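PDB 4DBD: orotidine 5'-phosphate decarboxylase, which probably catalyses the decarboxylation of orotidine 5'-monophosphate to UMP, the last step of de novo UMP biosynthesis. Local coordinates for residues A[10-15]-A[189-194]; A[29-34]-A[54-59]; A[43-48]-A[75-80]. All blocks are in the same frame, centred on the assembly; numbering follows the deposited sequence.

Interaction 1 of 3, residues A[10-15]-A[189-194]; sequences MDKPLS and SIYNAG
Lys-12 and Tyr-191 meet at about a right angle: the aliphatic part of the lysine lies across the CD1-CE1 side of the tyrosine ring, with CD 3.5 Å from Tyr-191 CE1. Over the centre of one ring face stands the backbone N of Lys-12, 4.1 Å above the plane; buried here, this N has no hydrogen-bonding partner in the model. Beyond CG the lysine is fully extended, which takes NZ past the ring to Asn-192 OD1 at 3.1 Å, and that donor is tilted 18° from the amide's carbonyl plane. Asn-192 ND2 holds a water that makes a second, weak link to Lys-12 NZ. All this happens at the C-terminal mouth of a TIM barrel, where the loop after strand 6-10 faces the short helix 188-191 after the last strand, in a contact that includes Asp-11 and adjoins Arg-188, both predicted to bind substrate. Tyr-191 CG sits between its backbone N and carbonyl carbon (chi1 67°), turning the ring to the loop; Leu-14 CD2 packs on Tyr-191 CB at 4.1 Å. At the far end, Tyr-191 OH lies 3.7 Å from Asp-11 CB and hydrogen-bonds to Tyr-67 OH of the second subunit.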
# COMPACT_ATOMS: atom_id res chain seq x y z
N MET A 10 5.99 14.66 2.99
CA MET A 10 6.73 15.01 1.79
C MET A 10 6.36 14.11 0.64
O MET A 10 7.01 13.10 0.38
CB MET A 10 8.24 15.00 2.04
CG MET A 10 9.02 15.61 0.90
SD MET A 10 10.63 16.24 1.41
CE MET A 10 11.42 14.71 1.95
N ASP A 11 5.28 14.48 -0.05
CA ASP A 11 4.79 13.73 -1.19
C ASP A 11 5.17 14.43 -2.50
O ASP A 11 4.87 13.95 -3.59
CB ASP A 11 3.27 13.58 -1.09
CG ASP A 11 2.85 12.76 0.11
OD1 ASP A 11 3.44 11.67 0.33
OD2 ASP A 11 1.93 13.20 0.84
N LYS A 12 5.83 15.58 -2.36
CA LYS A 12 6.53 16.23 -3.46
C LYS A 12 7.90 16.62 -2.95
O LYS A 12 8.06 16.94 -1.77
CB LYS A 12 5.79 17.49 -3.91
CG LYS A 12 4.66 17.27 -4.90
CD LYS A 12 4.13 18.62 -5.35
CE LYS A 12 3.09 18.50 -6.44
NZ LYS A 12 2.58 19.86 -6.78
N PRO A 13 8.91 16.61 -3.85
CA PRO A 13 10.28 16.96 -3.48
C PRO A 13 10.42 18.37 -2.90
O PRO A 13 9.85 19.32 -3.44
CB PRO A 13 11.02 16.89 -4.83
CG PRO A 13 10.24 15.88 -5.62
CD PRO A 13 8.81 16.12 -5.24
N LEU A 14 11.14 18.48 -1.79
CA LEU A 14 11.62 19.76 -1.29
C LEU A 14 13.15 19.72 -1.26
O LEU A 14 13.74 18.65 -1.08
CB LEU A 14 11.07 20.05 0.11
CG LEU A 14 9.62 20.52 0.20
CD1 LEU A 14 9.30 21.01 1.60
CD2 LEU A 14 9.35 21.63 -0.81
N SER A 15 13.80 20.87 -1.42
CA SER A 15 15.26 20.89 -1.49
C SER A 15 15.88 20.57 -0.14
O SER A 15 15.25 20.75 0.91
CB SER A 15 15.76 22.25 -1.96
OG SER A 15 15.89 23.12 -0.85
N SER A 189 -0.39 21.94 2.24
CA SER A 189 -0.39 23.24 2.91
C SER A 189 1.03 23.81 3.02
O SER A 189 1.22 25.02 3.01
CB SER A 189 -1.02 23.12 4.30
OG SER A 189 -2.41 22.88 4.20
N ILE A 190 2.03 22.94 3.11
CA ILE A 190 3.41 23.38 3.22
C ILE A 190 4.15 23.28 1.89
O ILE A 190 4.68 24.29 1.39
CB ILE A 190 4.17 22.56 4.29
CG1 ILE A 190 3.60 22.88 5.69
CG2 ILE A 190 5.69 22.80 4.20
CD1 ILE A 190 3.83 21.81 6.73
N TYR A 191 4.20 22.09 1.29
CA TYR A 191 5.07 21.90 0.14
C TYR A 191 4.58 22.55 -1.16
O TYR A 191 5.37 22.73 -2.10
CB TYR A 191 5.48 20.42 -0.06
CG TYR A 191 4.38 19.44 -0.44
CD1 TYR A 191 3.79 19.50 -1.70
CD2 TYR A 191 3.96 18.44 0.44
CE1 TYR A 191 2.80 18.59 -2.07
CE2 TYR A 191 2.97 17.52 0.07
CZ TYR A 191 2.40 17.61 -1.19
OH TYR A 191 1.41 16.72 -1.58
N ASN A 192 3.30 22.93 -1.20
CA ASN A 192 2.74 23.68 -2.33
C ASN A 192 2.60 25.18 -2.03
O ASN A 192 2.03 25.93 -2.84
CB ASN A 192 1.39 23.12 -2.77
CG ASN A 192 1.51 21.91 -3.70
OD1 ASN A 192 2.58 21.62 -4.23
ND2 ASN A 192 0.40 21.22 -3.91
N ALA A 193 3.10 25.62 -0.88
CA ALA A 193 3.03 27.04 -0.53
C ALA A 193 4.12 27.81 -1.29
O ALA A 193 5.12 27.23 -1.71
CB ALA A 193 3.17 27.24 0.97
N GLY A 194 3.90 29.11 -1.48
CA GLY A 194 4.91 29.95 -2.10
C GLY A 194 6.23 29.78 -1.38
O GLY A 194 7.25 29.43 -1.98
O HOH W 1 0.45 15.20 0.54
O HOH W 2 -0.54 19.00 -5.50

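Interaction 2 of 3, residues A[29-34]-A[54-59]; sequences IKVGLP and EEIIVD
Lys-30 and Asp-59 reach each other on one face of a pair of parallel strands, with Lys-30 NZ 2.8 Å from Asp-59 OD2 in a salt bridge that uses the anti lone pair of that oxygen. The lysine starts out extended; the bends at chi3 and chi4 (77° and 72°) then turn NZ toward the outer side of OD2, while Lys-30 CG packs 3.6 Å from Asp-59 CB. Asp-59 OD2 is held by two lysine NZ atoms, the second from Lys-61, the predicted proton donor. This is consistent with the first three members of the alternating Lys-Asp-Lys-Asp array of OMP decarboxylases, whose last aspartate, probably Asp-64, comes from the second subunit.

Beneath it the backbones are tightly zipped. Ile-57 bonds both ways, its N to Ile-29 O at 2.9 Å and its O to Val-31 N at 2.7 Å, while Asp-59 N closes the last direct bond to Val-31 O at 2.8 Å, almost straight at 176°. On the other face the contact is apolar and light, Val-31 CG2 lying 4.4 Å from Ile-56 CG2. Beyond the Val-31 bond a water links the two chain segments, accepting from Leu-33 N at 2.9 Å and donating to Asp-59 O, as residues 29-34 enter helix 33-39.

The two strands are neighbours in the eight-stranded barrel, between strands 6-10 and 81-85; Lys-30 and Ile-57 face its interior beside Ile-7 and Ile-83, whereas Val-31 and Ile-56 lie under Leu-48 of helix 41-48.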
# COMPACT_ATOMS: atom_id res chain seq x y z
N ILE A 29 9.22 13.82 9.50
CA ILE A 29 8.96 13.93 8.08
C ILE A 29 8.43 12.57 7.65
O ILE A 29 9.00 11.53 7.99
CB ILE A 29 10.25 14.21 7.31
CG1 ILE A 29 10.76 15.61 7.67
CG2 ILE A 29 10.02 14.05 5.82
CD1 ILE A 29 12.19 15.87 7.22
N LYS A 30 7.32 12.59 6.92
CA LYS A 30 6.68 11.36 6.45
C LYS A 30 6.89 11.23 4.95
O LYS A 30 6.41 12.04 4.16
CB LYS A 30 5.18 11.34 6.80
CG LYS A 30 4.47 10.02 6.46
CD LYS A 30 3.00 10.05 6.85
CE LYS A 30 2.15 10.84 5.87
NZ LYS A 30 1.97 10.16 4.56
N VAL A 31 7.64 10.19 4.56
CA VAL A 31 8.03 9.97 3.18
C VAL A 31 7.08 8.98 2.51
O VAL A 31 6.88 7.88 3.02
CB VAL A 31 9.45 9.36 3.13
CG1 VAL A 31 9.86 9.10 1.70
CG2 VAL A 31 10.45 10.28 3.82
N GLY A 32 6.50 9.36 1.37
CA GLY A 32 5.53 8.53 0.69
C GLY A 32 6.00 7.92 -0.62
O GLY A 32 7.12 8.19 -1.07
N LEU A 33 5.15 7.11 -1.23
CA LEU A 33 5.45 6.55 -2.54
C LEU A 33 5.57 7.61 -3.64
O LEU A 33 6.41 7.48 -4.55
CB LEU A 33 4.41 5.50 -2.94
CG LEU A 33 4.79 4.06 -2.62
CD1 LEU A 33 3.57 3.15 -2.66
CD2 LEU A 33 5.88 3.57 -3.59
N PRO A 34 4.75 8.67 -3.58
CA PRO A 34 4.90 9.67 -4.64
C PRO A 34 6.31 10.24 -4.72
O PRO A 34 6.82 10.49 -5.83
CB PRO A 34 3.92 10.76 -4.23
CG PRO A 34 2.84 10.01 -3.46
CD PRO A 34 3.60 8.96 -2.69
N GLU A 54 13.07 14.12 14.94
CA GLU A 54 12.83 12.99 15.82
C GLU A 54 12.48 11.74 15.01
O GLU A 54 13.00 10.66 15.30
CB GLU A 54 11.70 13.31 16.82
CG GLU A 54 11.95 14.56 17.66
CD GLU A 54 13.04 14.36 18.69
OE1 GLU A 54 13.02 13.32 19.38
OE2 GLU A 54 13.91 15.25 18.82
N GLU A 55 11.63 11.89 14.00
CA GLU A 55 11.16 10.73 13.26
C GLU A 55 11.16 10.88 11.75
O GLU A 55 10.63 11.85 11.19
CB GLU A 55 9.76 10.29 13.74
CG GLU A 55 9.77 9.35 14.94
CD GLU A 55 8.52 8.48 15.04
OE1 GLU A 55 7.89 8.44 16.12
OE2 GLU A 55 8.18 7.80 14.04
N ILE A 56 11.78 9.91 11.09
CA ILE A 56 11.61 9.74 9.66
C ILE A 56 10.68 8.55 9.49
O ILE A 56 11.01 7.40 9.84
CB ILE A 56 12.96 9.56 8.93
CG1 ILE A 56 13.79 10.83 9.08
CG2 ILE A 56 12.74 9.23 7.46
CD1 ILE A 56 15.16 10.72 8.50
N ILE A 57 9.47 8.84 9.02
CA ILE A 57 8.44 7.83 8.87
C ILE A 57 8.24 7.52 7.40
O ILE A 57 8.08 8.42 6.58
CB ILE A 57 7.09 8.31 9.45
CG1 ILE A 57 7.26 8.76 10.89
CG2 ILE A 57 6.03 7.20 9.34
CD1 ILE A 57 6.00 9.39 11.49
N VAL A 58 8.29 6.24 7.05
CA VAL A 58 7.98 5.85 5.69
C VAL A 58 6.53 5.39 5.68
O VAL A 58 6.12 4.55 6.48
CB VAL A 58 8.92 4.72 5.18
CG1 VAL A 58 8.31 4.07 3.95
CG2 VAL A 58 10.30 5.30 4.86
N ASP A 59 5.74 6.00 4.79
CA ASP A 59 4.32 5.67 4.66
C ASP A 59 4.03 5.16 3.25
O ASP A 59 3.75 5.94 2.34
CB ASP A 59 3.44 6.88 5.01
CG ASP A 59 1.98 6.56 4.93
OD1 ASP A 59 1.67 5.35 4.85
OD2 ASP A 59 1.15 7.50 4.97
O HOH W 3 2.54 6.83 -0.07

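Interaction 3 of 3, residues A[43-48]-A[75-80]; sequences KTRELL and RLSFAN
Residues 43-48 of helix 41-48 run past a loop whose type I beta turn, Leu-76 to Ala-79, brings the CA atoms of Arg-45 and Phe-78 to 7.0 Å. Arg-45, extended from CG to NE, reaches across to the loop, its CG resting 3.6 Å from Phe-78 CE2. The guanidinium then stands almost perpendicular to the phenyl ring, the planes 86° apart, and the ring's CD2 edge points at the guanidinium face; the modelled approach there is doubtful because it is too short. Arg-45 NH2 donates to Arg-75 O at 2.6 Å, though the guanidinium is crowded and its exact placing uncertain. The acceptor lies in the guanidinium plane, but the donor stands 58° out of the carbonyl plane, away from either lone pair.

In barrel terms this joins the helix leading into strand 55-62 to the loop leading into strand 81-85, on the outside of the sheet. Phe-78 has chi1 60°, which turns its ring toward the helix, and Leu-48 CD1 meets it obliquely at CE1. Phe-78 also leans on Val-58 from the strand beneath. With an alanine in place of Arg-45, Arg-75 O would probably lose this donor and Phe-78 the aliphatic packing of the arginine's CG. Arg-75 sends its own guanidinium away, to a salt bridge with Asp-38 of the second subunit.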
# COMPACT_ATOMS: atom_id res chain seq x y z
N LYS A 43 18.09 8.80 -4.70
CA LYS A 43 17.93 10.23 -4.43
C LYS A 43 17.08 10.49 -3.20
O LYS A 43 17.30 11.46 -2.48
CB LYS A 43 17.34 10.95 -5.65
CG LYS A 43 18.31 11.02 -6.82
CD LYS A 43 19.49 11.93 -6.48
CE LYS A 43 20.79 11.38 -7.05
NZ LYS A 43 21.92 12.35 -6.92
N THR A 44 16.11 9.62 -2.94
CA THR A 44 15.29 9.82 -1.76
C THR A 44 16.12 9.63 -0.49
O THR A 44 16.02 10.42 0.45
CB THR A 44 14.04 8.90 -1.74
OG1 THR A 44 13.18 9.24 -2.85
CG2 THR A 44 13.27 9.09 -0.45
N ARG A 45 16.95 8.59 -0.45
CA ARG A 45 17.79 8.32 0.71
C ARG A 45 18.79 9.46 0.96
O ARG A 45 18.98 9.89 2.10
CB ARG A 45 18.53 6.98 0.54
CG ARG A 45 17.62 5.75 0.58
CD ARG A 45 18.41 4.45 0.59
NE ARG A 45 17.61 3.32 1.06
CZ ARG A 45 17.64 2.84 2.31
NH1 ARG A 45 18.44 3.39 3.23
NH2 ARG A 45 16.88 1.81 2.65
N GLU A 46 19.43 9.93 -0.10
CA GLU A 46 20.35 11.05 -0.01
C GLU A 46 19.68 12.28 0.60
O GLU A 46 20.25 12.95 1.46
CB GLU A 46 20.89 11.40 -1.40
CG GLU A 46 21.84 12.58 -1.40
CD GLU A 46 22.50 12.80 -2.75
OE1 GLU A 46 22.20 12.04 -3.69
OE2 GLU A 46 23.32 13.74 -2.86
N LEU A 47 18.47 12.57 0.15
CA LEU A 47 17.74 13.74 0.62
C LEU A 47 17.55 13.75 2.14
O LEU A 47 17.55 14.81 2.76
CB LEU A 47 16.36 13.80 -0.07
CG LEU A 47 15.56 15.09 0.13
CD1 LEU A 47 16.37 16.30 -0.29
CD2 LEU A 47 14.24 15.03 -0.63
N LEU A 48 17.41 12.56 2.73
CA LEU A 48 17.03 12.45 4.14
C LEU A 48 18.20 12.30 5.11
O LEU A 48 17.99 12.24 6.33
CB LEU A 48 16.07 11.27 4.32
CG LEU A 48 14.70 11.48 3.71
CD1 LEU A 48 13.94 10.17 3.64
CD2 LEU A 48 13.91 12.52 4.50
N ARG A 75 14.33 -2.66 2.57
CA ARG A 75 14.95 -1.77 1.58
C ARG A 75 14.79 -0.29 1.94
O ARG A 75 15.10 0.58 1.14
CB ARG A 75 14.36 -2.02 0.18
CG ARG A 75 14.89 -3.27 -0.53
CD ARG A 75 14.42 -4.56 0.11
NE ARG A 75 13.84 -5.48 -0.87
CZ ARG A 75 13.68 -6.79 -0.68
NH1 ARG A 75 14.04 -7.35 0.46
NH2 ARG A 75 13.15 -7.54 -1.64
N LEU A 76 14.30 -0.02 3.15
CA LEU A 76 14.02 1.34 3.59
C LEU A 76 14.58 1.62 4.99
O LEU A 76 13.98 2.35 5.78
CB LEU A 76 12.50 1.60 3.57
CG LEU A 76 11.77 1.27 2.27
CD1 LEU A 76 10.28 1.02 2.51
CD2 LEU A 76 11.96 2.36 1.22
N SER A 77 15.75 1.05 5.28
CA SER A 77 16.32 1.10 6.62
C SER A 77 16.70 2.50 7.12
O SER A 77 17.01 2.68 8.29
CB SER A 77 17.54 0.18 6.70
OG SER A 77 18.38 0.37 5.57
N PHE A 78 16.67 3.49 6.24
CA PHE A 78 16.98 4.85 6.68
C PHE A 78 15.88 5.38 7.60
O PHE A 78 16.10 6.29 8.40
CB PHE A 78 17.18 5.78 5.48
CG PHE A 78 15.97 5.90 4.60
CD1 PHE A 78 14.97 6.82 4.88
CD2 PHE A 78 15.83 5.07 3.50
CE1 PHE A 78 13.87 6.93 4.06
CE2 PHE A 78 14.72 5.17 2.68
CZ PHE A 78 13.74 6.10 2.97
N ALA A 79 14.70 4.77 7.50
CA ALA A 79 13.53 5.20 8.27
C ALA A 79 13.58 4.75 9.72
O ALA A 79 14.06 3.66 10.04
CB ALA A 79 12.26 4.67 7.62
N ASN A 80 13.05 5.59 10.61
CA ASN A 80 12.86 5.19 12.01
C ASN A 80 11.56 4.39 12.20
O ASN A 80 11.48 3.54 13.09
CB ASN A 80 12.80 6.42 12.93
CG ASN A 80 13.97 7.34 12.76
OD1 ASN A 80 13.83 8.45 12.24
ND2 ASN A 80 15.15 6.89 13.19

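How the interactions relate
The three contacts belong to one TIM barrel. Interaction 2 joins its second and third strands; its centre lies about 13 Å from that of interaction 1 and about 9 Å from that of interaction 3. Along the chain, interaction 1 brings the first loop to the region after the last strand and encloses the other two, whose segments alternate. Met-10 N probably bonds to Lys-30 O, tying interaction 1 to the sheet; Asn-80 OD1 probably accepts from Ile-56 N, tying in interaction 3. Helix 41-48 lies against strand 28-32 from outside. The loop above the first strand, the strands carrying the predicted catalytic residues and the outer helix layer thus adjoin one another, and all three contacts touch the second subunit of the homodimer.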